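Local coordinates for cyclase (Uncultured organism, PDB 5IBZ), which binds acetylphosphate in the crystal and belongs to the putative cyclase family, whose members are generally credited with arylformamidase activity, at residues A42-I47 and E299-A304; S111-A116 and G280-L285; R158-D163 and P196-V201; I202-V207 and A246-A251. One frame throughout, in Å; residues are numbered along the deposited sequence. Where two conformers were deposited one is given.

Interaction 1: A42-I47 and E299-A304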
loop_
_atom_site.group_PDB
_atom_site.type_symbol
_atom_site.label_atom_id
_atom_site.label_comp_id
_atom_site.label_asym_id
_atom_site.label_seq_id
_atom_site.Cartn_x
_atom_site.Cartn_y
_atom_site.Cartn_z
ATOM N N ALA B 42 22.747 23.205 -25.087
ATOM C CA ALA B 42 23.267 24.364 -24.367
ATOM C C ALA B 42 23.428 24.104 -22.861
ATOM O O ALA B 42 24.444 24.477 -22.256
ATOM C CB ALA B 42 22.356 25.589 -24.595
ATOM N N ALA B 43 22.444 23.448 -22.251
ATOM C CA ALA B 43 22.500 23.140 -20.837
ATOM C C ALA B 43 23.679 22.219 -20.530
ATOM O O ALA B 43 24.367 22.378 -19.515
ATOM C CB ALA B 43 21.188 22.503 -20.391
ATOM N N ALA B 44 23.921 21.251 -21.408
ATOM C CA ALA B 44 25.030 20.321 -21.218
ATOM C C ALA B 44 26.374 21.027 -21.172
ATOM O O ALA B 44 27.317 20.541 -20.529
ATOM C CB ALA B 44 25.047 19.278 -22.307
ATOM N N ARG B 45 26.509 22.157 -21.865
ATOM C CA ARG B 45 27.775 22.892 -21.867
ATOM C C ARG B 45 28.059 23.521 -20.495
ATOM O O ARG B 45 29.184 23.960 -20.213
ATOM C CB ARG B 45 27.765 23.973 -22.959
ATOM C CG ARG B 45 27.615 23.443 -24.389
ATOM C CD ARG B 45 28.799 22.587 -24.871
ATOM N NE ARG B 45 28.829 21.220 -24.361
ATOM C CZ ARG B 45 28.026 20.226 -24.730
ATOM N NH1 ARG B 45 28.193 19.038 -24.181
ATOM N NH2 ARG B 45 27.034 20.405 -25.598
ATOM N N LEU B 46 27.043 23.565 -19.638
ATOM C CA LEU B 46 27.242 24.068 -18.269
ATOM C C LEU B 46 27.873 23.026 -17.341
ATOM O O LEU B 46 28.223 23.346 -16.196
ATOM C CB LEU B 46 25.918 24.532 -17.660
ATOM C CG LEU B 46 25.221 25.622 -18.451
ATOM C CD1 LEU B 46 23.901 25.979 -17.767
ATOM C CD2 LEU B 46 26.114 26.838 -18.618
ATOM N N ILE B 47 28.025 21.797 -17.823
ATOM C CA ILE B 47 28.684 20.755 -17.042
ATOM C C ILE B 47 30.196 20.924 -17.268
ATOM O O ILE B 47 30.788 20.383 -18.214
ATOM C CB ILE B 47 28.189 19.342 -17.412
ATOM C CG1 ILE B 47 26.670 19.244 -17.169
ATOM C CG2 ILE B 47 28.902 18.291 -16.573
ATOM C CD1 ILE B 47 26.029 17.940 -17.589
ATOM N N GLU B 299 23.264 28.834 -12.802
ATOM C CA GLU B 299 22.710 28.119 -13.949
ATOM C C GLU B 299 23.428 26.798 -14.106
ATOM O O GLU B 299 24.659 26.732 -14.008
ATOM C CB GLU B 299 22.838 28.938 -15.239
ATOM C CG GLU B 299 22.167 30.302 -15.187
ATOM C CD GLU B 299 23.159 31.457 -15.137
ATOM O OE1 GLU B 299 24.352 31.213 -14.874
ATOM O OE2 GLU B 299 22.741 32.616 -15.374
ATOM N N PHE B 300 22.669 25.731 -14.333
ATOM C CA PHE B 300 23.260 24.400 -14.352
ATOM C C PHE B 300 22.461 23.451 -15.226
ATOM O O PHE B 300 21.385 23.801 -15.737
ATOM C CB PHE B 300 23.337 23.838 -12.933
ATOM C CG PHE B 300 22.062 24.031 -12.156
ATOM C CD1 PHE B 300 21.023 23.135 -12.267
ATOM C CD2 PHE B 300 21.895 25.139 -11.353
ATOM C CE1 PHE B 300 19.858 23.328 -11.571
ATOM C CE2 PHE B 300 20.734 25.338 -10.659
ATOM C CZ PHE B 300 19.705 24.434 -10.773
ATOM N N PHE B 301 23.009 22.261 -15.420
ATOM C CA PHE B 301 22.272 21.193 -16.088
ATOM C C PHE B 301 21.431 20.498 -15.029
ATOM O O PHE B 301 21.922 20.176 -13.952
ATOM C CB PHE B 301 23.224 20.220 -16.794
ATOM C CG PHE B 301 22.544 19.098 -17.532
ATOM C CD1 PHE B 301 22.210 17.915 -16.879
ATOM C CD2 PHE B 301 22.277 19.222 -18.877
ATOM C CE1 PHE B 301 21.609 16.870 -17.582
ATOM C CE2 PHE B 301 21.657 18.188 -19.580
ATOM C CZ PHE B 301 21.338 17.013 -18.925
ATOM N N LEU B 302 20.150 20.325 -15.323
ATOM C CA LEU B 302 19.208 19.709 -14.398
ATOM C C LEU B 302 18.637 18.432 -14.982
ATOM O O LEU B 302 18.080 18.463 -16.084
ATOM C CB LEU B 302 18.074 20.672 -14.094
ATOM C CG LEU B 302 17.008 20.172 -13.118
ATOM C CD1 LEU B 302 17.607 19.820 -11.779
ATOM C CD2 LEU B 302 15.954 21.224 -12.955
ATOM N N ALA B 303 18.800 17.316 -14.264
ATOM C CA ALA B 303 18.140 16.064 -14.616
ATOM C C ALA B 303 17.017 15.829 -13.637
ATOM O O ALA B 303 17.253 15.318 -12.524
ATOM C CB ALA B 303 19.120 14.900 -14.593
ATOM N N ALA B 304 15.807 16.228 -14.042
ATOM C CA ALA B 304 14.635 16.171 -13.180
ATOM C C ALA B 304 13.500 15.424 -13.874
ATOM O O ALA B 304 12.318 15.769 -13.749
ATOM C CB ALA B 304 14.213 17.554 -12.776
#
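Ala43, Ala44, Leu46 and Ile47 settle on Glu299, Phe300 and Phe301, packing the C-terminal end of helix 37-44 and the type I turn after it, Ala44 to Ile47, against strand 299-303 of the mixed central sheet. The contact is a helix-on-sheet one built from apolar touches. Phe301 is buried by it more than any other residue; its CG stands anti to the backbone N (chi1 -179°) and thereby carries the ring out among the helix residues. Along its edge the ring meets main chain, with CD2 3.6 Å from Ala44 N, while Ala43 CB approaches the same CD2 at 3.8 Å. Ile47 crosses the root of the phenylalanine at a slant, its CG1 lying 3.6 Å from Phe301 CB. The same patch lies at a subunit interface: the Phe301 ring also meets Phe301 of the second subunit, and Ile47 packs on Ala44 of that chain.

Polar links lie to the side: Leu46 O accepts from Arg297, and Glu299 OE2, in the conformer given, from the backbone N of Lys193. The side chain of Leu46 rests on the strand's backbone. Its CD1 methyl lies 3.7 Å from Phe300 N and 4.0 Å from Glu299 CB.

Interaction 2: S111-A116 and G280-L285. With UVW (acetylphosphate), chain F.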
loop_
_atom_site.group_PDB
_atom_site.type_symbol
_atom_site.label_atom_id
_atom_site.label_comp_id
_atom_site.label_asym_id
_atom_site.label_seq_id
_atom_site.Cartn_x
_atom_site.Cartn_y
_atom_site.Cartn_z
ATOM N N SER B 111 6.200 13.575 -1.691
ATOM C CA SER B 111 7.618 13.842 -1.473
ATOM C C SER B 111 8.088 14.880 -2.495
ATOM O O SER B 111 7.273 15.565 -3.096
ATOM C CB SER B 111 8.434 12.548 -1.571
ATOM O OG SER B 111 9.745 12.707 -1.054
ATOM N N THR B 112 9.396 15.013 -2.699
ATOM C CA THR B 112 9.911 15.785 -3.825
ATOM C C THR B 112 9.164 15.346 -5.084
ATOM O O THR B 112 9.062 14.155 -5.360
ATOM C CB THR B 112 11.423 15.577 -3.979
ATOM O OG1 THR B 112 12.071 15.962 -2.751
ATOM C CG2 THR B 112 11.957 16.358 -5.148
ATOM N N GLN B 113 8.641 16.304 -5.841
ATOM C CA GLN B 113 7.674 15.968 -6.879
ATOM C C GLN B 113 7.627 16.946 -8.031
ATOM O O GLN B 113 7.985 18.125 -7.884
ATOM C CB GLN B 113 6.265 15.885 -6.265
ATOM C CG GLN B 113 5.688 17.248 -5.855
ATOM C CD GLN B 113 4.478 17.114 -4.961
ATOM O OE1 GLN B 113 3.339 17.307 -5.371
ATOM N NE2 GLN B 113 4.728 16.723 -3.743
ATOM N N TRP B 114 7.152 16.433 -9.161
ATOM C CA TRP B 114 6.514 17.243 -10.209
ATOM C C TRP B 114 5.022 16.973 -10.155
ATOM O O TRP B 114 4.604 15.825 -9.962
ATOM C CB TRP B 114 6.980 16.901 -11.618
ATOM C CG TRP B 114 8.284 17.429 -12.036
ATOM C CD1 TRP B 114 9.355 16.693 -12.415
ATOM C CD2 TRP B 114 8.673 18.802 -12.177
ATOM N NE1 TRP B 114 10.392 17.511 -12.783
ATOM C CE2 TRP B 114 10.005 18.811 -12.645
ATOM C CE3 TRP B 114 8.040 20.013 -11.947
ATOM C CZ2 TRP B 114 10.706 19.978 -12.868
ATOM C CZ3 TRP B 114 8.730 21.178 -12.193
ATOM C CH2 TRP B 114 10.058 21.153 -12.638
ATOM N N ASP B 115 4.245 18.021 -10.378
ATOM C CA ASP B 115 2.808 17.900 -10.586
ATOM C C ASP B 115 2.541 18.024 -12.059
ATOM O O ASP B 115 3.011 18.964 -12.701
ATOM C CB ASP B 115 2.062 18.970 -9.815
ATOM C CG ASP B 115 2.338 18.894 -8.322
ATOM O OD1 ASP B 115 2.687 17.795 -7.827
ATOM O OD2 ASP B 115 2.229 19.943 -7.649
ATOM N N ALA B 116 1.827 17.053 -12.620
ATOM C CA ALA B 116 1.442 17.089 -14.037
ATOM C C ALA B 116 0.366 18.125 -14.284
ATOM O O ALA B 116 -0.252 18.637 -13.347
ATOM C CB ALA B 116 0.951 15.733 -14.477
ATOM N N GLY B 280 6.811 22.071 -9.322
ATOM C CA GLY B 280 7.635 21.195 -8.505
ATOM C C GLY B 280 7.589 21.614 -7.050
ATOM O O GLY B 280 7.617 22.809 -6.739
ATOM N N GLU B 281 7.473 20.639 -6.150
ATOM C CA GLU B 281 7.306 20.942 -4.734
ATOM C C GLU B 281 8.156 20.041 -3.870
ATOM O O GLU B 281 8.464 18.905 -4.249
ATOM C CB GLU B 281 5.836 20.807 -4.313
ATOM C CG GLU B 281 4.954 21.856 -4.984
ATOM C CD GLU B 281 3.467 21.585 -4.881
ATOM O OE1 GLU B 281 3.059 20.443 -4.604
ATOM O OE2 GLU B 281 2.715 22.562 -5.064
ATOM N N ILE B 282 8.482 20.546 -2.691
ATOM C CA ILE B 282 9.275 19.843 -1.666
ATOM C C ILE B 282 10.661 19.428 -2.186
ATOM O O ILE B 282 11.227 18.386 -1.836
ATOM C CB ILE B 282 8.542 18.589 -1.078
ATOM C CG1 ILE B 282 7.012 18.783 -1.073
ATOM C CG2 ILE B 282 9.071 18.362 0.331
ATOM C CD1 ILE B 282 6.235 17.681 -0.356
ATOM N N TRP B 283 11.257 20.291 -2.991
ATOM C CA TRP B 283 12.653 20.104 -3.363
ATOM C C TRP B 283 13.552 20.559 -2.210
ATOM O O TRP B 283 13.113 21.305 -1.326
ATOM C CB TRP B 283 12.976 20.876 -4.661
ATOM C CG TRP B 283 12.291 20.353 -5.908
ATOM C CD1 TRP B 283 11.055 19.786 -5.994
ATOM C CD2 TRP B 283 12.816 20.370 -7.242
ATOM N NE1 TRP B 283 10.770 19.447 -7.302
ATOM C CE2 TRP B 283 11.839 19.793 -8.086
ATOM C CE3 TRP B 283 14.023 20.801 -7.803
ATOM C CZ2 TRP B 283 12.026 19.664 -9.455
ATOM C CZ3 TRP B 283 14.205 20.670 -9.168
ATOM C CH2 TRP B 283 13.220 20.106 -9.974
ATOM N N TRP B 284 14.799 20.088 -2.202
ATOM C CA TRP B 284 15.768 20.394 -1.154
ATOM C C TRP B 284 16.914 21.162 -1.770
ATOM O O TRP B 284 17.659 20.622 -2.595
ATOM C CB TRP B 284 16.299 19.120 -0.486
ATOM C CG TRP B 284 17.257 19.441 0.624
ATOM C CD1 TRP B 284 18.621 19.483 0.549
ATOM C CD2 TRP B 284 16.915 19.796 1.969
ATOM N NE1 TRP B 284 19.151 19.848 1.767
ATOM C CE2 TRP B 284 18.124 20.043 2.655
ATOM C CE3 TRP B 284 15.700 19.940 2.663
ATOM C CZ2 TRP B 284 18.151 20.401 4.007
ATOM C CZ3 TRP B 284 15.734 20.296 3.998
ATOM C CH2 TRP B 284 16.952 20.530 4.652
ATOM N N LEU B 285 17.052 22.431 -1.386
ATOM C CA LEU B 285 17.941 23.336 -2.096
ATOM C C LEU B 285 19.085 23.898 -1.265
ATOM O O LEU B 285 19.870 24.702 -1.763
ATOM C CB LEU B 285 17.104 24.493 -2.662
ATOM C CG LEU B 285 15.994 24.046 -3.624
ATOM C CD1 LEU B 285 15.196 25.235 -4.124
ATOM C CD2 LEU B 285 16.549 23.247 -4.790
HETATM C C1 UVW F . -2.064 21.381 -1.978
HETATM O O1 UVW F . -2.309 20.228 -1.872
HETATM C C1M UVW F . -2.766 22.399 -1.082
HETATM O O2 UVW F . -1.131 21.839 -2.913
HETATM P P UVW F . -0.419 20.868 -4.031
HETATM O O1P UVW F . -1.439 19.995 -4.724
HETATM O O2P UVW F . 0.247 21.800 -5.018
HETATM O O3P UVW F . 0.625 19.977 -3.409
#
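Trp283 drives the edge of its indole into a face of Trp114, the six-membered rings 5.3 Å apart between centroids with planes at 74°, an edge-to-face pair at the tight side of two antiparallel strands. Gly280, paired with Trp114, has no side chain to come between the two indoles, and Trp114 CE3 lies 3.6 Å from Gly280 N. Gln113 O is gripped twice, from opposite faces of its plane: Glu281 N donates from one, and Trp283 NE1 from the other at 3.1 Å, along a nearly straight 168° line. Thr112 divides its branches, OG1 donating to Ile282 O at 2.7 Å and CG2 lying over the five-membered ring of Trp283.

The other face of the pair is looser and polar. Here Gln113 NE2 is held by Ser111 O at 2.9 Å, in the plane of both groups. The carboxylates of Asp115 and Glu281 cross almost perpendicularly, with OD2 of the first 3.2 Å from OE1 of the second, two acceptors side by side next to the ligand. Glu281 OE2 comes within 2.6 Å of acetylphosphate O2P. Arg69, His119 and His268 also hold that ligand, making this sheet end a wall of the anion-binding pocket.

Interaction 3: R158-D163 and P196-V201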
loop_
_atom_site.group_PDB
_atom_site.type_symbol
_atom_site.label_atom_id
_atom_site.label_comp_id
_atom_site.label_asym_id
_atom_site.label_seq_id
_atom_site.Cartn_x
_atom_site.Cartn_y
_atom_site.Cartn_z
ATOM N N ARG B 158 18.157 22.980 -18.887
ATOM C CA ARG B 158 18.814 24.009 -18.090
ATOM C C ARG B 158 17.970 24.342 -16.863
ATOM O O ARG B 158 16.750 24.505 -16.957
ATOM C CB ARG B 158 19.062 25.264 -18.929
ATOM C CG ARG B 158 20.396 25.952 -18.603
ATOM C CD ARG B 158 20.659 27.102 -19.542
ATOM N NE ARG B 158 19.896 28.231 -19.085
ATOM C CZ ARG B 158 20.396 29.420 -18.772
ATOM N NH1 ARG B 158 21.679 29.704 -18.954
ATOM N NH2 ARG B 158 19.587 30.352 -18.313
ATOM N N GLY B 159 18.618 24.390 -15.701
ATOM C CA GLY B 159 17.961 24.835 -14.485
ATOM C C GLY B 159 18.653 26.084 -13.983
ATOM O O GLY B 159 19.850 26.285 -14.219
ATOM N N VAL B 160 17.888 26.937 -13.311
ATOM C CA VAL B 160 18.406 28.144 -12.703
ATOM C C VAL B 160 17.853 28.253 -11.284
ATOM O O VAL B 160 16.623 28.212 -11.083
ATOM C CB VAL B 160 18.027 29.400 -13.510
ATOM C CG1 VAL B 160 18.618 30.674 -12.842
ATOM C CG2 VAL B 160 18.500 29.252 -14.947
ATOM N N LEU B 161 18.762 28.358 -10.317
ATOM C CA LEU B 161 18.407 28.635 -8.928
ATOM C C LEU B 161 18.244 30.114 -8.703
ATOM O O LEU B 161 19.116 30.897 -9.066
ATOM C CB LEU B 161 19.472 28.109 -7.963
ATOM C CG LEU B 161 19.292 28.477 -6.490
ATOM C CD1 LEU B 161 18.098 27.768 -5.898
ATOM C CD2 LEU B 161 20.568 28.152 -5.710
ATOM N N VAL B 162 17.110 30.496 -8.118
ATOM C CA VAL B 162 16.980 31.834 -7.573
ATOM C C VAL B 162 16.829 31.713 -6.050
ATOM O O VAL B 162 15.847 31.158 -5.531
ATOM C CB VAL B 162 15.812 32.611 -8.248
ATOM C CG1 VAL B 162 14.457 31.937 -8.049
ATOM C CG2 VAL B 162 15.798 34.049 -7.795
ATOM N N ASP B 163 17.835 32.212 -5.348
ATOM C CA ASP B 163 17.920 32.062 -3.903
ATOM C C ASP B 163 17.265 33.260 -3.257
ATOM O O ASP B 163 17.906 34.248 -2.929
ATOM C CB ASP B 163 19.362 31.903 -3.467
ATOM C CG ASP B 163 19.494 31.455 -2.019
ATOM O OD1 ASP B 163 18.511 31.571 -1.256
ATOM O OD2 ASP B 163 20.613 31.005 -1.660
ATOM N N PRO B 196 14.526 30.895 -22.459
ATOM C CA PRO B 196 13.398 30.021 -22.751
ATOM C C PRO B 196 13.741 28.545 -22.551
ATOM O O PRO B 196 14.862 28.104 -22.870
ATOM C CB PRO B 196 13.090 30.342 -24.225
ATOM C CG PRO B 196 13.552 31.718 -24.398
ATOM C CD PRO B 196 14.764 31.865 -23.542
ATOM N N GLY B 197 12.797 27.802 -21.976
ATOM C CA GLY B 197 12.978 26.397 -21.671
ATOM C C GLY B 197 13.526 26.119 -20.268
ATOM O O GLY B 197 13.517 24.980 -19.823
ATOM N N ASP B 198 14.008 27.150 -19.576
ATOM C CA ASP B 198 14.601 26.930 -18.263
ATOM C C ASP B 198 13.583 26.359 -17.287
ATOM O O ASP B 198 12.380 26.621 -17.368
ATOM C CB ASP B 198 15.157 28.225 -17.660
ATOM C CG ASP B 198 16.466 28.667 -18.268
ATOM O OD1 ASP B 198 17.069 27.916 -19.085
ATOM O OD2 ASP B 198 16.900 29.799 -17.910
ATOM N N ILE B 199 14.087 25.554 -16.365
ATOM C CA ILE B 199 13.364 25.185 -15.172
ATOM C C ILE B 199 13.861 26.087 -14.048
ATOM O O ILE B 199 15.051 26.088 -13.742
ATOM C CB ILE B 199 13.593 23.714 -14.839
ATOM C CG1 ILE B 199 12.937 22.846 -15.921
ATOM C CG2 ILE B 199 13.016 23.362 -13.476
ATOM C CD1 ILE B 199 13.489 21.463 -16.006
ATOM N N LEU B 200 12.963 26.858 -13.453
ATOM C CA LEU B 200 13.289 27.758 -12.361
ATOM C C LEU B 200 13.121 27.054 -11.030
ATOM O O LEU B 200 12.090 26.463 -10.760
ATOM C CB LEU B 200 12.405 28.983 -12.429
ATOM C CG LEU B 200 12.721 30.058 -11.393
ATOM C CD1 LEU B 200 14.058 30.748 -11.684
ATOM C CD2 LEU B 200 11.606 31.084 -11.366
ATOM N N VAL B 201 14.153 27.127 -10.204
ATOM C CA VAL B 201 14.166 26.460 -8.920
ATOM C C VAL B 201 14.307 27.539 -7.843
ATOM O O VAL B 201 15.302 28.284 -7.831
ATOM C CB VAL B 201 15.332 25.435 -8.854
ATOM C CG1 VAL B 201 15.382 24.777 -7.542
ATOM C CG2 VAL B 201 15.189 24.395 -9.983
HETATM O O HOH W 1 16.333 23.842 -20.924
HETATM O O HOH W 2 15.045 22.971 -18.800
#
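A parallel strand pair in the middle of the mixed central sheet joins Arg158-Asp163 to Pro196-Val201, and a side-chain salt bridge clamps its opening end. Arg158 takes hold of Asp198 side-on, NE giving its hydrogen to OD1 and NH2 to OD2, each at 2.8 Å and almost straight. Both oxygens are met on their syn sides, and the guanidinium and carboxylate planes differ by 21°, close to the flat two-pronged geometry. A bend of the arginine chain at chi3 (80°) turns its head back along the aspartate. Each group has a further partner: Asp198 OD2 also accepts from Leu195 N, and Arg158 NH2 also donates to Lys193 O, which together should fix the rotation of both groups. The CG2 methyl of Val160 lies 3.4 Å from Asp198 OD2, placing carbon beside the bridge.

The two strands form a beta-alpha-beta crossover, the intervening chain passing through helix 180-190. Their backbones alternate partners as parallel strands do: Ile199 N donates to Arg158 O and Val160 N to Ile199 O, then Val201 N to Val160 O and Val162 N to Val201 O. The last of these spans 2.9 Å. Val160, Val162 and Leu200 occupy one face, where Val162 CG1, in the conformer given, touches Leu200 CD1 at 3.8 Å and helix 180-190 covers the two valines. On the other face Leu161 and Val201 meet more distantly, and helix 286-295 packs on Leu161. A water bridges the strand start, donating to Arg158 O and, at 2.7 Å, to Gly197 O.

Interaction 4: I202-V207 and A246-A251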
loop_
_atom_site.group_PDB
_atom_site.type_symbol
_atom_site.label_atom_id
_atom_site.label_comp_id
_atom_site.label_asym_id
_atom_site.label_seq_id
_atom_site.Cartn_x
_atom_site.Cartn_y
_atom_site.Cartn_z
ATOM N N ILE B 202 13.293 27.667 -6.985
ATOM C CA ILE B 202 13.192 28.775 -6.031
ATOM C C ILE B 202 13.468 28.327 -4.609
ATOM O O ILE B 202 12.753 27.443 -4.081
ATOM C CB ILE B 202 11.788 29.413 -6.068
ATOM C CG1 ILE B 202 11.436 29.798 -7.510
ATOM C CG2 ILE B 202 11.712 30.638 -5.146
ATOM C CD1 ILE B 202 10.006 30.277 -7.674
ATOM N N ARG B 203 14.489 28.912 -3.985
ATOM C CA ARG B 203 14.753 28.652 -2.567
ATOM C C ARG B 203 14.012 29.643 -1.668
ATOM O O ARG B 203 14.317 30.861 -1.668
ATOM C CB ARG B 203 16.252 28.701 -2.255
ATOM C CG ARG B 203 16.529 28.474 -0.767
ATOM C CD ARG B 203 17.979 28.070 -0.485
ATOM N NE ARG B 203 18.220 27.895 0.949
ATOM C CZ ARG B 203 18.838 28.774 1.734
ATOM N NH1 ARG B 203 19.281 29.932 1.266
ATOM N NH2 ARG B 203 18.996 28.487 3.008
ATOM N N THR B 204 13.043 29.081 -0.936
ATOM C CA THR B 204 12.237 29.764 0.080
ATOM C C THR B 204 12.658 29.443 1.511
ATOM O O THR B 204 12.262 30.134 2.465
ATOM C CB THR B 204 10.754 29.378 0.007
ATOM O OG1 THR B 204 10.565 28.085 0.603
ATOM C CG2 THR B 204 10.232 29.396 -1.406
ATOM N N GLY B 205 13.415 28.369 1.653
ATOM C CA GLY B 205 13.910 27.921 2.949
ATOM C C GLY B 205 12.916 27.108 3.763
ATOM O O GLY B 205 13.273 26.571 4.810
ATOM N N LEU B 206 11.667 27.005 3.311
ATOM C CA LEU B 206 10.627 26.494 4.202
ATOM C C LEU B 206 10.908 25.055 4.668
ATOM O O LEU B 206 10.789 24.757 5.872
ATOM C CB LEU B 206 9.249 26.588 3.535
ATOM C CG LEU B 206 8.078 26.168 4.433
ATOM C CD1 LEU B 206 7.936 27.100 5.621
ATOM C CD2 LEU B 206 6.748 26.056 3.672
ATOM N N VAL B 207 11.298 24.168 3.752
ATOM C CA VAL B 207 11.518 22.772 4.112
ATOM C C VAL B 207 12.704 22.615 5.086
ATOM O O VAL B 207 12.793 21.615 5.819
ATOM C CB VAL B 207 11.731 21.893 2.846
ATOM C CG1 VAL B 207 13.024 22.245 2.157
ATOM C CG2 VAL B 207 11.682 20.429 3.180
ATOM N N ALA B 246 9.869 25.054 -9.694
ATOM C CA ALA B 246 9.925 24.209 -8.517
ATOM C C ALA B 246 10.382 25.016 -7.327
ATOM O O ALA B 246 11.085 26.006 -7.485
ATOM C CB ALA B 246 10.842 23.062 -8.735
ATOM N N ALA B 247 10.035 24.541 -6.130
ATOM C CA ALA B 247 10.455 25.206 -4.902
ATOM C C ALA B 247 10.643 24.227 -3.747
ATOM O O ALA B 247 10.207 23.064 -3.801
ATOM C CB ALA B 247 9.445 26.286 -4.498
ATOM N N ASP B 248 11.339 24.718 -2.726
ATOM C CA ASP B 248 11.555 23.988 -1.486
ATOM C C ASP B 248 10.494 24.343 -0.429
ATOM O O ASP B 248 10.770 24.377 0.775
ATOM C CB ASP B 248 12.949 24.285 -0.952
ATOM C CG ASP B 248 13.112 25.725 -0.556
ATOM O OD1 ASP B 248 12.216 26.515 -0.936
ATOM O OD2 ASP B 248 14.122 26.067 0.125
ATOM N N ASN B 249 9.274 24.602 -0.881
ATOM C CA ASN B 249 8.128 24.671 0.028
ATOM C C ASN B 249 7.170 23.541 -0.357
ATOM O O ASN B 249 7.550 22.630 -1.119
ATOM C CB ASN B 249 7.469 26.054 0.009
ATOM C CG ASN B 249 6.969 26.454 -1.355
ATOM O OD1 ASN B 249 6.892 25.627 -2.263
ATOM N ND2 ASN B 249 6.598 27.735 -1.502
ATOM N N ILE B 250 5.947 23.548 0.165
ATOM C CA ILE B 250 5.046 22.422 -0.038
ATOM C C ILE B 250 4.022 22.713 -1.137
ATOM O O ILE B 250 3.596 21.805 -1.851
ATOM C CB ILE B 250 4.283 22.042 1.262
ATOM C CG1 ILE B 250 5.213 22.066 2.478
ATOM C CG2 ILE B 250 3.641 20.691 1.097
ATOM C CD1 ILE B 250 6.452 21.188 2.388
ATOM N N ALA B 251 3.648 23.981 -1.296
ATOM C CA ALA B 251 2.574 24.353 -2.217
ATOM C C ALA B 251 2.972 25.272 -3.376
ATOM O O ALA B 251 2.100 25.705 -4.124
ATOM C CB ALA B 251 1.470 25.018 -1.433
#
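One buried carboxylate, that of Asp248, takes three donors from two consecutive residues, Thr204 and Gly205. It ties the loops at the C-terminal ends of two adjacent parallel strands, 199-203 and 244-247, in the central sheet. OD1 accepts twice at 2.7 Å: Thr204 N arrives on the syn side, whereas Thr204 OG1 comes from above the carboxylate plane. OD2 takes Gly205 N at 2.9 Å, also on a syn side. With CG set between its backbone N and carbonyl carbon (chi1 65°), the aspartate turns toward the 202-207 loop, and the grip on both oxygens should fix its rotation. Three N-H and O-H dipoles, with the charge of Arg203 nearby, probably stabilise the anion.

Thr204 OG1 has a second role, accepting from Leu206 N at 3.1 Å in an ST turn that shapes the loop. Arg203 itself is committed elsewhere, in salt bridges to Glu208 and Asp163. The strands part here: Ile202 N still donates to Ala246 O, but the next link, Asp248 N to Ile202 O, is weak. Ile250, farther along, lines the acetylphosphate pocket. Beyond the carboxylate, Val207 N donates to Asp248 O at 3.0 Å, the nitrogen close to the line of the C=O bond though the N-H is bent off it (147°), and Val207 CG1 lies 3.7 Å from Asp248 CB.

How the interactions relate
From the N terminus, helix 37-44 opens the longest loop, which interaction 1 closes only at strand 299-303; the other three contacts fall within it. Interaction 2 begins next, at 111-116, and closes at 280-285, enclosing interactions 3 and 4. Those two follow in series without crossing: 158-163 pairs with 196-201, then 202-207 with 246-251, sharing strand 199-203. All four reach one mixed sheet. Strand 299-303 flanks 158-163, with Phe300 O bonded to Gly159 N, and strand 244-247 flanks 278-281, where Ala247 N meets Gly280 O. The chain thus leaves the subunit contact of interaction 1, passes the acetylphosphate pocket at interactions 2 and 4, and returns to interaction 1.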